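Local coordinates for protein N2152 (Neocallimastix frontalis, PDB 5U22) that probably hydrolyses glycosidic bonds in rare arabinosyl substrates, acting as a family 39 glycoside hydrolase of a rumen anaerobic fungus, at residues K53-K56 with S57-P61; A301-Y304 with F305-Y309; S134-T137 with N138-G141; D377-S380 with K381-S385; Y247-N251 with H252-G256. All blocks are in the same frame, centred on the assembly; numbering follows the deposited sequence.

Interaction 1: K53-K56 with S57-P61; sequences KDYK and SLVAP
Val59 sits over one face of the Tyr55 ring in a CH-pi contact: Val59 CB stands 3.7 Å from the centroid of the Tyr55 ring, 8° off the ring normal. The two side chains run at a slant to each other, and Val59 CG1 comes to 3.4 Å from Tyr55 CE2. A chi1 of -170° brings the ring back beside its own carbonyl carbon, where CE2 meets that methyl and CE1 meets Ala60 CB. Beyond the ring, Tyr55 OH bonds Ser94 OG. The Tyr55 carbonyl oxygen is gripped twice: Val59 N and Ala60 N each give to Tyr55 O at 2.9 Å, from opposite faces of its plane. Were this tyrosine an alanine, Val59 would probably lose the ring face it rests on and Ser94 its hydroxyl partner. At the start of the helix, the Asp54 carboxylate takes two bonds from Ser57, Ser57 N to Asp54 OD1 at 2.9 Å and Ser57 OG to Asp54 OD2 at 2.7 Å, both donors standing above its plane. Lys56 reaches away to a salt bridge with Glu93. This one-turn helix, opened by an aspartate N-cap, lies in the connection from strand 31-35 to strand 66-70, first of the parallel barrel sheet.

Interaction 2: A301-Y304 with F305-Y309; sequences AGWY and FYKWY
Trp303 and Lys307 extend together from the helix in one direction, with Lys307 CB 3.9 Å from Trp303 CZ3 and Lys307 CD 4.0 Å from Trp303 CH2. The bend at chi2 (75°) carries the lysine CD along the CZ3-CH2 side of the indole. Two other contacts set a carbonyl against an aromatic group. Gly302 O lies at the Tyr306 ring edge, in its plane, 3.3 Å from Tyr306 CD1, while Tyr304 O stands over one face of the Trp308 indole, offset toward the rim. Each oxygen also accepts from the backbone N four residues later: Tyr306 N gives to Gly302 O at 2.9 Å, and Trp308 N to Tyr304 O at 3.1 Å. With Lys307 N to Trp303 O at 2.8 Å between them, these are the i+4 to i N-H...O bonds of a regular alpha-helix, 301-310, wedged between helix 258-270 of the barrel and strands 341-347 and 368-376 of the beta sandwich. On the barrel flank Tyr306 touches Ser261 and bonds Tyr247 through its hydroxyl; on the sandwich flank Phe305 and Trp308 pack on Ile345, and Arg417 makes a cation-pi contact with Trp308. The Trp303-Lys307 pair is fixed at its polar ends: Trp303 NE1 gives to Leu58 O, and Lys307 NZ is shared between a salt bridge to Asp311 and a bond to Pro61 O.

Interaction 3: S134-T137 with N138-G141; sequences SGLT and NFYG
Asn138 folds back against Leu136, and the two side chains run alongside each other, with Asn138 OD1 3.6 Å from Leu136 CB. A chi1 of 57° sets the asparagine CG between the backbone N and the carbonyl carbon, turning the amide back over the preceding residues. Phe139 reaches Leu136 with its ring rim: Phe139 CE2 sits 3.8 Å from Leu136 CB and 3.5 Å from Leu136 O, and that oxygen lies near the ring plane. Leu136 thus meets both residues through the same CB. Just before it, Ser134 OG accepts from Leu136 N at 3.1 Å with an N-H...O angle of 168°, an ST turn; the same hydroxyl bonds Lys131 O. Together with Gly135, whose phi is positive, this turns the chain out of helix 117-134 and towards strand 139-143, an alpha-to-beta connection of the barrel. Leu136 and Phe139 also pack on Ala88 of helix 84-91. No hydrogen bond crosses between 134-137 and 138-141, so the contact is mainly apolar. Its polar cost falls on Asn138: ND2 is paid for by Ala88 O, but Asn138 N and OD1 are buried with no partner in the model, and OD1 faces a methylene instead of a donor.

Interaction 4: D377-S380 with K381-S385; sequences DWKS and KDTPS
Ser380 and Thr383 are joined twice by hydrogen bonds. Ser380 OG and Thr383 OG1 lie 2.8 Å apart, either able to donate, and Thr383 N gives to Ser380 O at 3.2 Å, closing a type I beta turn; this nitrogen stands well above the carbonyl plane. Ser380 OG also accepts from Asp382 N at 3.2 Å, since chi1 of 78° sets OG between the backbone N and the carbonyl carbon, facing the turn. One water donates to both Ser380 O and Thr383 O; another donates to Asp377 O and bonds Ser385 OG. The charged pair sits within the turn: Lys381 NZ meets Asp382 OD1 at 2.9 Å on the syn side of the carboxylate, while Phe282 makes a cation-pi contact with the lysine. Among van der Waals contacts, Lys379 CB touches Thr383 OG1 at 3.6 Å, and Ser380 N lies 3.7 Å above the plane of the Trp378 ring, over its centre. The loop links sandwich strands 368-376 and 389-397; Trp378 leans on Ala301 and Ser385 on Tyr304, both of helix 301-310.

Interaction 5: Y247-N251 with H252-G256; sequences YCDEN and HDLEG. With EDO (1,2-ethanediol), chain C.
Asn251 OD1 takes Asp253 N at 2.9 Å, the shorter of the two hydrogen bonds between 247-251 and 252-256, and Asn251 O takes Leu254 N at 3.0 Å; each donor comes from above the carbonyl plane it meets. A water ties Asn251 ND2 to Asp253 OD2. Behind this, Asp249 OD2 accepts from Asn251 N in an Asx turn; Leu254 CD1 is 3.7 Å from Asp249 OD2, while Asp249 OD1 forms a salt bridge with Arg263. Cys248 SG rests 3.6 Å from Glu255 CA. His252 stacks on Trp281 and its ND1 meets both hydroxyls of a 1,2-ethanediol, O1 at 2.9 Å, a molecule probably from the crystallisation liquor. With an alanine in place of His252, the Trp281 ring is likely to lose its stacking partner and be freer to turn. The short 3-10 turn 252-254 comes after the C-terminal end of strand 242-247, the side of a TIM barrel where glycoside hydrolases bind substrate, consistent with the bis-tris bound about 5 Å from the Glu255 side chain.

Overall arrangement
Interaction 2 is the hub: it touches interactions 1, 4 and 5. Towards interaction 1, Trp303 NE1 donates to Leu58 O at 2.9 Å, and Lys307 NZ to Pro61 O at 3.1 Å; towards interaction 5, the hydroxyls Tyr306 OH and Tyr247 OH meet at 2.7 Å. Interaction 4 packs against it, with Ala301 CB 3.2 Å from Asp377 O, and also leans on interaction 5, where Trp378 CH2 is 4.0 Å from Leu254 CD2. Interaction 3 stands apart, its nearest atoms about 8 Å from interaction 1 and about 12 Å from interaction 5. Of the side chains discussed, Glu255 is about 5 Å from the bound bis-tris, Lys381 about 12 Å and Tyr306 about 13 Å.

Interaction 1: K53-K56 with S57-P61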
loop_
_atom_site.group_PDB
_atom_site.type_symbol
_atom_site.label_atom_id
_atom_site.label_comp_id
_atom_site.label_asym_id
_atom_site.label_seq_id
_atom_site.Cartn_x
_atom_site.Cartn_y
_atom_site.Cartn_z
ATOM N N LYS A 53 14.511 -15.135 -2.664
ATOM C CA LYS A 53 14.604 -16.495 -3.181
ATOM C C LYS A 53 13.556 -17.393 -2.535
ATOM O O LYS A 53 12.898 -18.196 -3.216
ATOM C CB LYS A 53 16.021 -17.022 -2.935
ATOM C CG LYS A 53 16.622 -17.868 -4.030
ATOM C CD LYS A 53 18.065 -18.265 -3.672
ATOM C CE LYS A 53 19.077 -17.245 -4.177
ATOM N NZ LYS A 53 20.499 -17.662 -3.949
ATOM N N ASP A 54 13.367 -17.252 -1.224
ATOM C CA ASP A 54 12.505 -18.142 -0.449
ATOM C C ASP A 54 11.107 -17.546 -0.410
ATOM O O ASP A 54 10.757 -16.805 0.509
ATOM C CB ASP A 54 13.086 -18.323 0.950
ATOM C CG ASP A 54 12.311 -19.311 1.796
ATOM O OD1 ASP A 54 11.174 -19.676 1.432
ATOM O OD2 ASP A 54 12.838 -19.693 2.867
ATOM N N TYR A 55 10.290 -17.891 -1.412
ATOM C CA TYR A 55 8.927 -17.368 -1.467
ATOM C C TYR A 55 8.122 -17.803 -0.247
ATOM O O TYR A 55 7.399 -16.999 0.343
ATOM C CB TYR A 55 8.221 -17.817 -2.753
ATOM C CG TYR A 55 6.893 -17.101 -2.983
ATOM C CD1 TYR A 55 5.740 -17.482 -2.301
ATOM C CD2 TYR A 55 6.801 -16.035 -3.868
ATOM C CE1 TYR A 55 4.536 -16.825 -2.494
ATOM C CE2 TYR A 55 5.608 -15.380 -4.072
ATOM C CZ TYR A 55 4.482 -15.773 -3.382
ATOM O OH TYR A 55 3.301 -15.111 -3.582
ATOM N N LYS A 56 8.246 -19.074 0.150
ATOM C CA LYS A 56 7.372 -19.604 1.189
ATOM C C LYS A 56 7.630 -18.972 2.549
ATOM O O LYS A 56 6.693 -18.844 3.351
ATOM C CB LYS A 56 7.525 -21.123 1.285
ATOM C CG LYS A 56 7.149 -21.865 0.002
ATOM C CD LYS A 56 7.243 -23.388 0.184
ATOM C CE LYS A 56 6.971 -24.118 -1.121
ATOM N NZ LYS A 56 5.585 -23.897 -1.591
ATOM N N SER A 57 8.883 -18.614 2.848
ATOM C CA SER A 57 9.199 -18.039 4.151
ATOM C C SER A 57 9.024 -16.533 4.190
ATOM O O SER A 57 8.655 -15.992 5.239
ATOM C CB SER A 57 10.638 -18.356 4.565
ATOM O OG SER A 57 10.858 -19.747 4.655
ATOM N N LEU A 58 9.289 -15.854 3.076
ATOM C CA LEU A 58 9.404 -14.404 3.067
ATOM C C LEU A 58 8.251 -13.682 2.381
ATOM O O LEU A 58 7.950 -12.553 2.760
ATOM C CB LEU A 58 10.733 -13.999 2.411
ATOM C CG LEU A 58 11.979 -14.576 3.103
ATOM C CD1 LEU A 58 13.257 -14.156 2.375
ATOM C CD2 LEU A 58 12.031 -14.159 4.562
ATOM N N VAL A 59 7.581 -14.296 1.404
ATOM C CA VAL A 59 6.499 -13.624 0.686
ATOM C C VAL A 59 5.150 -14.169 1.127
ATOM O O VAL A 59 4.268 -13.414 1.557
ATOM C CB VAL A 59 6.673 -13.777 -0.835
ATOM C CG1 VAL A 59 5.579 -13.028 -1.568
ATOM C CG2 VAL A 59 8.060 -13.300 -1.269
ATOM N N ALA A 60 4.981 -15.481 1.004
ATOM C CA ALA A 60 3.715 -16.116 1.358
ATOM C C ALA A 60 3.168 -15.707 2.725
ATOM O O ALA A 60 1.946 -15.490 2.825
ATOM C CB ALA A 60 3.872 -17.646 1.288
ATOM N N PRO A 61 3.968 -15.589 3.792
ATOM C CA PRO A 61 3.382 -15.272 5.107
ATOM C C PRO A 61 2.799 -13.883 5.216
ATOM O O PRO A 61 2.092 -13.607 6.194
ATOM C CB PRO A 61 4.565 -15.429 6.067
ATOM C CG PRO A 61 5.490 -16.364 5.351
ATOM C CD PRO A 61 5.398 -15.924 3.926
#

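Interaction 2: A301-Y304 with F305-Y309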
loop_
_atom_site.group_PDB
_atom_site.type_symbol
_atom_site.label_atom_id
_atom_site.label_comp_id
_atom_site.label_asym_id
_atom_site.label_seq_id
_atom_site.Cartn_x
_atom_site.Cartn_y
_atom_site.Cartn_z
ATOM N N ALA A 301 12.790 -5.335 10.484
ATOM C CA ALA A 301 11.712 -5.051 11.428
ATOM C C ALA A 301 10.369 -4.925 10.718
ATOM O O ALA A 301 9.359 -5.441 11.201
ATOM C CB ALA A 301 12.012 -3.767 12.208
ATOM N N GLY A 302 10.348 -4.253 9.567
ATOM C CA GLY A 302 9.092 -4.026 8.872
ATOM C C GLY A 302 8.397 -5.303 8.448
ATOM O O GLY A 302 7.168 -5.356 8.398
ATOM N N TRP A 303 9.166 -6.347 8.132
ATOM C CA TRP A 303 8.550 -7.621 7.777
ATOM C C TRP A 303 7.604 -8.073 8.877
ATOM O O TRP A 303 6.460 -8.459 8.619
ATOM C CB TRP A 303 9.624 -8.677 7.530
ATOM C CG TRP A 303 9.075 -9.911 6.895
ATOM C CD1 TRP A 303 9.044 -10.198 5.559
ATOM C CD2 TRP A 303 8.479 -11.034 7.563
ATOM N NE1 TRP A 303 8.463 -11.426 5.358
ATOM C CE2 TRP A 303 8.109 -11.960 6.571
ATOM C CE3 TRP A 303 8.225 -11.348 8.906
ATOM C CZ2 TRP A 303 7.485 -13.180 6.876
ATOM C CZ3 TRP A 303 7.604 -12.563 9.207
ATOM C CH2 TRP A 303 7.246 -13.463 8.193
ATOM N N TYR A 304 8.058 -7.990 10.125
ATOM C CA TYR A 304 7.238 -8.458 11.234
ATOM C C TYR A 304 6.004 -7.581 11.434
ATOM O O TYR A 304 4.926 -8.095 11.763
ATOM C CB TYR A 304 8.082 -8.527 12.501
ATOM C CG TYR A 304 9.096 -9.647 12.454
ATOM C CD1 TYR A 304 10.410 -9.409 12.058
ATOM C CD2 TYR A 304 8.729 -10.949 12.790
ATOM C CE1 TYR A 304 11.342 -10.450 12.008
ATOM C CE2 TYR A 304 9.658 -11.990 12.745
ATOM C CZ TYR A 304 10.957 -11.728 12.360
ATOM O OH TYR A 304 11.859 -12.772 12.315
ATOM N N PHE A 305 6.131 -6.261 11.228
ATOM C CA PHE A 305 4.954 -5.402 11.331
ATOM C C PHE A 305 3.937 -5.740 10.244
ATOM O O PHE A 305 2.739 -5.873 10.527
ATOM C CB PHE A 305 5.333 -3.910 11.280
ATOM C CG PHE A 305 4.213 -2.994 11.718
ATOM C CD1 PHE A 305 3.884 -2.871 13.065
ATOM C CD2 PHE A 305 3.471 -2.278 10.788
ATOM C CE1 PHE A 305 2.845 -2.051 13.472
ATOM C CE2 PHE A 305 2.433 -1.445 11.189
ATOM C CZ PHE A 305 2.114 -1.342 12.534
ATOM N N TYR A 306 4.399 -5.926 9.002
ATOM C CA TYR A 306 3.472 -6.273 7.932
ATOM C C TYR A 306 2.926 -7.690 8.086
ATOM O O TYR A 306 1.839 -7.980 7.580
ATOM C CB TYR A 306 4.151 -6.062 6.572
ATOM C CG TYR A 306 4.072 -4.608 6.134
ATOM C CD1 TYR A 306 4.904 -3.639 6.690
ATOM C CD2 TYR A 306 3.136 -4.204 5.191
ATOM C CE1 TYR A 306 4.810 -2.306 6.293
ATOM C CE2 TYR A 306 3.040 -2.885 4.786
ATOM C CZ TYR A 306 3.871 -1.941 5.339
ATOM O OH TYR A 306 3.756 -0.638 4.905
ATOM N N LYS A 307 3.644 -8.572 8.787
ATOM C CA LYS A 307 3.089 -9.888 9.085
ATOM C C LYS A 307 1.897 -9.770 10.029
ATOM O O LYS A 307 0.858 -10.414 9.818
ATOM C CB LYS A 307 4.182 -10.785 9.674
ATOM C CG LYS A 307 3.680 -12.127 10.226
ATOM C CD LYS A 307 3.330 -13.106 9.127
ATOM C CE LYS A 307 2.905 -14.469 9.712
ATOM N NZ LYS A 307 1.970 -15.175 8.811
ATOM N N TRP A 308 2.030 -8.953 11.081
ATOM C CA TRP A 308 0.893 -8.664 11.954
ATOM C C TRP A 308 -0.290 -8.173 11.138
ATOM O O TRP A 308 -1.431 -8.613 11.324
ATOM C CB TRP A 308 1.270 -7.589 12.965
ATOM C CG TRP A 308 2.153 -7.997 14.075
ATOM C CD1 TRP A 308 2.505 -9.257 14.438
ATOM C CD2 TRP A 308 2.806 -7.113 14.984
ATOM N NE1 TRP A 308 3.336 -9.216 15.536
ATOM C CE2 TRP A 308 3.537 -7.906 15.888
ATOM C CE3 TRP A 308 2.844 -5.719 15.121
ATOM C CZ2 TRP A 308 4.295 -7.354 16.925
ATOM C CZ3 TRP A 308 3.596 -5.173 16.148
ATOM C CH2 TRP A 308 4.312 -5.989 17.036
ATOM N N TYR A 309 -0.014 -7.245 10.222
ATOM C CA TYR A 309 -1.054 -6.670 9.380
ATOM C C TYR A 309 -1.703 -7.733 8.509
ATOM O O TYR A 309 -2.936 -7.852 8.459
ATOM C CB TYR A 309 -0.425 -5.568 8.526
ATOM C CG TYR A 309 -1.343 -4.837 7.577
ATOM C CD1 TYR A 309 -2.641 -4.477 7.948
ATOM C CD2 TYR A 309 -0.882 -4.453 6.323
ATOM C CE1 TYR A 309 -3.476 -3.772 7.076
ATOM C CE2 TYR A 309 -1.693 -3.734 5.448
ATOM C CZ TYR A 309 -2.983 -3.397 5.822
ATOM O OH TYR A 309 -3.762 -2.684 4.940
#

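Interaction 3: S134-T137 with N138-G141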
loop_
_atom_site.group_PDB
_atom_site.type_symbol
_atom_site.label_atom_id
_atom_site.label_comp_id
_atom_site.label_asym_id
_atom_site.label_seq_id
_atom_site.Cartn_x
_atom_site.Cartn_y
_atom_site.Cartn_z
ATOM N N SER A 134 0.520 -15.893 -21.659
ATOM C CA SER A 134 0.880 -16.448 -20.357
ATOM C C SER A 134 -0.284 -17.197 -19.713
ATOM O O SER A 134 -0.066 -18.097 -18.895
ATOM C CB SER A 134 1.356 -15.335 -19.415
ATOM O OG SER A 134 0.233 -14.626 -18.904
ATOM N N GLY A 135 -1.518 -16.835 -20.043
ATOM C CA GLY A 135 -2.677 -17.426 -19.409
ATOM C C GLY A 135 -2.977 -16.913 -18.017
ATOM O O GLY A 135 -3.979 -17.329 -17.427
ATOM N N LEU A 136 -2.149 -16.020 -17.475
ATOM C CA LEU A 136 -2.357 -15.516 -16.126
ATOM C C LEU A 136 -3.433 -14.440 -16.119
ATOM O O LEU A 136 -3.537 -13.638 -17.051
ATOM C CB LEU A 136 -1.052 -14.952 -15.560
ATOM C CG LEU A 136 0.112 -15.944 -15.472
ATOM C CD1 LEU A 136 1.434 -15.196 -15.515
ATOM C CD2 LEU A 136 0.016 -16.790 -14.210
ATOM N N THR A 137 -4.242 -14.438 -15.063
ATOM C CA THR A 137 -5.249 -13.404 -14.869
ATOM C C THR A 137 -5.119 -12.748 -13.497
ATOM O O THR A 137 -6.063 -12.105 -13.039
ATOM C CB THR A 137 -6.661 -13.969 -15.052
ATOM O OG1 THR A 137 -6.813 -15.147 -14.245
ATOM C CG2 THR A 137 -6.922 -14.313 -16.518
ATOM N N ASN A 138 -3.975 -12.897 -12.821
ATOM C CA ASN A 138 -3.783 -12.222 -11.542
ATOM C C ASN A 138 -3.085 -10.875 -11.689
ATOM O O ASN A 138 -2.410 -10.419 -10.756
ATOM C CB ASN A 138 -3.033 -13.125 -10.556
ATOM C CG ASN A 138 -1.683 -13.590 -11.069
ATOM O OD1 ASN A 138 -1.400 -13.538 -12.264
ATOM N ND2 ASN A 138 -0.835 -14.061 -10.153
ATOM N N PHE A 139 -3.235 -10.221 -12.835
ATOM C CA PHE A 139 -2.801 -8.842 -12.945
ATOM C C PHE A 139 -3.886 -7.919 -12.408
ATOM O O PHE A 139 -5.084 -8.195 -12.524
ATOM C CB PHE A 139 -2.477 -8.483 -14.395
ATOM C CG PHE A 139 -1.501 -9.416 -15.036
ATOM C CD1 PHE A 139 -0.146 -9.319 -14.765
ATOM C CD2 PHE A 139 -1.944 -10.401 -15.913
ATOM C CE1 PHE A 139 0.762 -10.180 -15.373
ATOM C CE2 PHE A 139 -1.051 -11.272 -16.506
ATOM C CZ PHE A 139 0.309 -11.159 -16.238
ATOM N N TYR A 140 -3.442 -6.830 -11.790
ATOM C CA TYR A 140 -4.327 -5.819 -11.230
ATOM C C TYR A 140 -4.849 -4.875 -12.301
ATOM O O TYR A 140 -5.988 -4.396 -12.210
ATOM C CB TYR A 140 -3.553 -5.038 -10.176
ATOM C CG TYR A 140 -4.324 -4.084 -9.293
ATOM C CD1 TYR A 140 -5.386 -4.518 -8.506
ATOM C CD2 TYR A 140 -3.939 -2.749 -9.198
ATOM C CE1 TYR A 140 -6.052 -3.629 -7.657
ATOM C CE2 TYR A 140 -4.593 -1.870 -8.359
ATOM C CZ TYR A 140 -5.648 -2.307 -7.601
ATOM O OH TYR A 140 -6.274 -1.411 -6.762
ATOM N N GLY A 141 -4.026 -4.589 -13.296
ATOM C CA GLY A 141 -4.424 -3.720 -14.386
ATOM C C GLY A 141 -3.205 -3.290 -15.167
ATOM O O GLY A 141 -2.063 -3.566 -14.787
#

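Interaction 4: D377-S380 with K381-S385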
loop_
_atom_site.group_PDB
_atom_site.type_symbol
_atom_site.label_atom_id
_atom_site.label_comp_id
_atom_site.label_asym_id
_atom_site.label_seq_id
_atom_site.Cartn_x
_atom_site.Cartn_y
_atom_site.Cartn_z
ATOM N N ASP A 377 11.003 -3.499 17.281
ATOM C CA ASP A 377 11.886 -2.345 17.280
ATOM C C ASP A 377 12.620 -2.236 15.949
ATOM O O ASP A 377 12.813 -3.218 15.230
ATOM C CB ASP A 377 12.894 -2.418 18.432
ATOM C CG ASP A 377 12.240 -2.256 19.789
ATOM O OD1 ASP A 377 11.167 -1.618 19.864
ATOM O OD2 ASP A 377 12.797 -2.771 20.779
ATOM N N TRP A 378 13.051 -1.017 15.639
ATOM C CA TRP A 378 13.699 -0.716 14.370
ATOM C C TRP A 378 14.955 0.100 14.619
ATOM O O TRP A 378 14.925 1.049 15.408
ATOM C CB TRP A 378 12.725 0.046 13.476
ATOM C CG TRP A 378 13.269 0.656 12.239
ATOM C CD1 TRP A 378 13.228 0.127 10.979
ATOM C CD2 TRP A 378 13.870 1.953 12.111
ATOM N NE1 TRP A 378 13.779 1.012 10.077
ATOM C CE2 TRP A 378 14.181 2.136 10.746
ATOM C CE3 TRP A 378 14.184 2.970 13.014
ATOM C CZ2 TRP A 378 14.791 3.291 10.271
ATOM C CZ3 TRP A 378 14.790 4.121 12.536
ATOM C CH2 TRP A 378 15.090 4.267 11.179
ATOM N N LYS A 379 16.055 -0.287 13.965
ATOM C CA LYS A 379 17.294 0.482 13.922
ATOM C C LYS A 379 17.525 1.122 12.564
ATOM O O LYS A 379 17.882 2.303 12.477
ATOM C CB LYS A 379 18.491 -0.419 14.266
ATOM C CG LYS A 379 18.443 -1.026 15.655
ATOM C CD LYS A 379 19.503 -0.430 16.553
ATOM C CE LYS A 379 19.418 -1.016 17.951
ATOM N NZ LYS A 379 19.298 -2.511 17.922
ATOM N N SER A 380 17.342 0.356 11.494
ATOM C CA SER A 380 17.439 0.863 10.134
ATOM C C SER A 380 16.826 -0.177 9.211
ATOM O O SER A 380 16.602 -1.328 9.601
ATOM C CB SER A 380 18.890 1.141 9.729
ATOM O OG SER A 380 19.538 -0.073 9.405
ATOM N N LYS A 381 16.576 0.242 7.970
ATOM C CA LYS A 381 16.012 -0.653 6.968
ATOM C C LYS A 381 16.920 -1.843 6.671
ATOM O O LYS A 381 16.431 -2.877 6.194
ATOM C CB LYS A 381 15.740 0.129 5.681
ATOM C CG LYS A 381 17.004 0.382 4.866
ATOM C CD LYS A 381 16.773 1.279 3.659
ATOM C CE LYS A 381 17.996 1.315 2.732
ATOM N NZ LYS A 381 18.272 0.016 2.035
ATOM N N ASP A 382 18.227 -1.724 6.938
ATOM C CA ASP A 382 19.201 -2.765 6.621
ATOM C C ASP A 382 19.641 -3.556 7.849
ATOM O O ASP A 382 20.576 -4.361 7.755
ATOM C CB ASP A 382 20.428 -2.151 5.925
ATOM C CG ASP A 382 20.090 -1.558 4.559
ATOM O OD1 ASP A 382 19.093 -1.999 3.942
ATOM O OD2 ASP A 382 20.801 -0.647 4.097
ATOM N N THR A 383 18.990 -3.347 8.992
ATOM C CA THR A 383 19.310 -4.070 10.215
ATOM C C THR A 383 18.447 -5.323 10.301
ATOM O O THR A 383 17.215 -5.207 10.314
ATOM C CB THR A 383 19.065 -3.194 11.436
ATOM O OG1 THR A 383 19.890 -2.026 11.356
ATOM C CG2 THR A 383 19.383 -3.950 12.727
ATOM N N PRO A 384 19.026 -6.521 10.343
ATOM C CA PRO A 384 18.192 -7.720 10.485
ATOM C C PRO A 384 17.449 -7.717 11.813
ATOM O O PRO A 384 17.917 -7.167 12.813
ATOM C CB PRO A 384 19.204 -8.870 10.402
ATOM C CG PRO A 384 20.356 -8.286 9.654
ATOM C CD PRO A 384 20.438 -6.860 10.117
ATOM N N SER A 385 16.267 -8.333 11.807
ATOM C CA SER A 385 15.413 -8.426 12.984
ATOM C C SER A 385 15.096 -9.880 13.304
ATOM O O SER A 385 14.815 -10.681 12.403
ATOM C CB SER A 385 14.109 -7.663 12.779
ATOM O OG SER A 385 13.274 -7.780 13.914
HETATM O O HOH W 1 13.744 -5.734 15.402
HETATM O O HOH W 2 15.160 -3.683 10.238
#

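Interaction 5: Y247-N251 with H252-G256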
loop_
_atom_site.group_PDB
_atom_site.type_symbol
_atom_site.label_atom_id
_atom_site.label_comp_id
_atom_site.label_asym_id
_atom_site.label_seq_id
_atom_site.Cartn_x
_atom_site.Cartn_y
_atom_site.Cartn_z
ATOM N N TYR A 247 4.233 4.502 -1.769
ATOM C CA TYR A 247 4.078 5.319 -0.568
ATOM C C TYR A 247 5.271 5.168 0.364
ATOM O O TYR A 247 5.819 4.075 0.517
ATOM C CB TYR A 247 2.784 4.991 0.207
ATOM C CG TYR A 247 2.672 3.630 0.885
ATOM C CD1 TYR A 247 1.993 2.580 0.273
ATOM C CD2 TYR A 247 3.164 3.424 2.171
ATOM C CE1 TYR A 247 1.855 1.348 0.899
ATOM C CE2 TYR A 247 3.040 2.200 2.799
ATOM C CZ TYR A 247 2.381 1.171 2.170
ATOM O OH TYR A 247 2.248 -0.041 2.802
ATOM N N CYS A 248 5.640 6.274 1.009
ATOM C CA CYS A 248 6.785 6.309 1.917
ATOM C C CYS A 248 6.760 7.627 2.664
ATOM O O CYS A 248 6.262 8.628 2.148
ATOM C CB CYS A 248 8.103 6.176 1.144
ATOM S SG CYS A 248 9.596 5.937 2.146
ATOM N N ASP A 249 7.290 7.614 3.886
ATOM C CA ASP A 249 7.587 8.858 4.580
ATOM C C ASP A 249 8.472 9.742 3.707
ATOM O O ASP A 249 9.216 9.252 2.852
ATOM C CB ASP A 249 8.300 8.563 5.905
ATOM C CG ASP A 249 8.481 9.804 6.743
ATOM O OD1 ASP A 249 7.505 10.202 7.405
ATOM O OD2 ASP A 249 9.577 10.404 6.719
ATOM N N GLU A 250 8.400 11.061 3.934
ATOM C CA GLU A 250 9.260 11.987 3.197
ATOM C C GLU A 250 10.732 11.605 3.302
ATOM O O GLU A 250 11.493 11.793 2.343
ATOM C CB GLU A 250 9.045 13.425 3.695
ATOM C CG GLU A 250 9.384 13.670 5.183
ATOM C CD GLU A 250 8.584 14.825 5.783
ATOM O OE1 GLU A 250 7.342 14.710 5.844
ATOM O OE2 GLU A 250 9.189 15.851 6.181
ATOM N N ASN A 251 11.158 11.066 4.442
ATOM C CA ASN A 251 12.516 10.535 4.584
ATOM C C ASN A 251 12.576 9.137 3.960
ATOM O O ASN A 251 11.979 8.188 4.485
ATOM C CB ASN A 251 12.905 10.502 6.061
ATOM C CG ASN A 251 14.342 10.060 6.284
ATOM O OD1 ASN A 251 14.997 9.540 5.381
ATOM N ND2 ASN A 251 14.836 10.271 7.489
ATOM N N HIS A 252 13.310 9.000 2.849
ATOM C CA HIS A 252 13.392 7.712 2.154
ATOM C C HIS A 252 13.888 6.598 3.067
ATOM O O HIS A 252 13.589 5.423 2.835
ATOM C CB HIS A 252 14.345 7.798 0.956
ATOM C CG HIS A 252 14.002 8.859 -0.048
ATOM N ND1 HIS A 252 14.825 9.154 -1.116
ATOM C CD2 HIS A 252 12.936 9.689 -0.155
ATOM C CE1 HIS A 252 14.277 10.114 -1.840
ATOM N NE2 HIS A 252 13.140 10.469 -1.268
ATOM N N ASP A 253 14.699 6.937 4.071
ATOM C CA ASP A 253 15.270 5.914 4.936
ATOM C C ASP A 253 14.229 5.240 5.824
ATOM O O ASP A 253 14.536 4.218 6.445
ATOM C CB ASP A 253 16.380 6.522 5.795
ATOM C CG ASP A 253 17.575 6.952 4.977
ATOM O OD1 ASP A 253 17.809 6.357 3.896
ATOM O OD2 ASP A 253 18.291 7.878 5.422
ATOM N N LEU A 254 13.020 5.779 5.894
ATOM C CA LEU A 254 11.940 5.183 6.673
ATOM C C LEU A 254 11.078 4.232 5.848
ATOM O O LEU A 254 10.061 3.736 6.357
ATOM C CB LEU A 254 11.062 6.281 7.285
ATOM C CG LEU A 254 11.727 7.307 8.218
ATOM C CD1 LEU A 254 10.727 7.870 9.228
ATOM C CD2 LEU A 254 12.965 6.762 8.923
ATOM N N GLU A 255 11.450 3.979 4.595
ATOM C CA GLU A 255 10.773 2.964 3.802
ATOM C C GLU A 255 10.781 1.644 4.561
ATOM O O GLU A 255 11.823 1.208 5.059
ATOM C CB GLU A 255 11.476 2.809 2.443
ATOM C CG GLU A 255 10.720 1.982 1.412
ATOM C CD GLU A 255 11.509 1.812 0.130
ATOM O OE1 GLU A 255 12.231 0.789 0.002
ATOM O OE2 GLU A 255 11.440 2.724 -0.728
ATOM N N GLY A 256 9.608 1.032 4.695
ATOM C CA GLY A 256 9.551 -0.206 5.450
ATOM C C GLY A 256 9.719 -0.089 6.953
ATOM O O GLY A 256 9.808 -1.120 7.626
HETATM C C1 EDO C . 17.948 6.949 -1.967
HETATM O O1 EDO C . 17.095 7.429 -0.919
HETATM C C2 EDO C . 17.319 7.293 -3.311
HETATM O O2 EDO C . 17.107 8.711 -3.376
HETATM O O HOH W 3 7.591 4.916 5.309
HETATM O O HOH W 4 17.799 9.446 7.385
#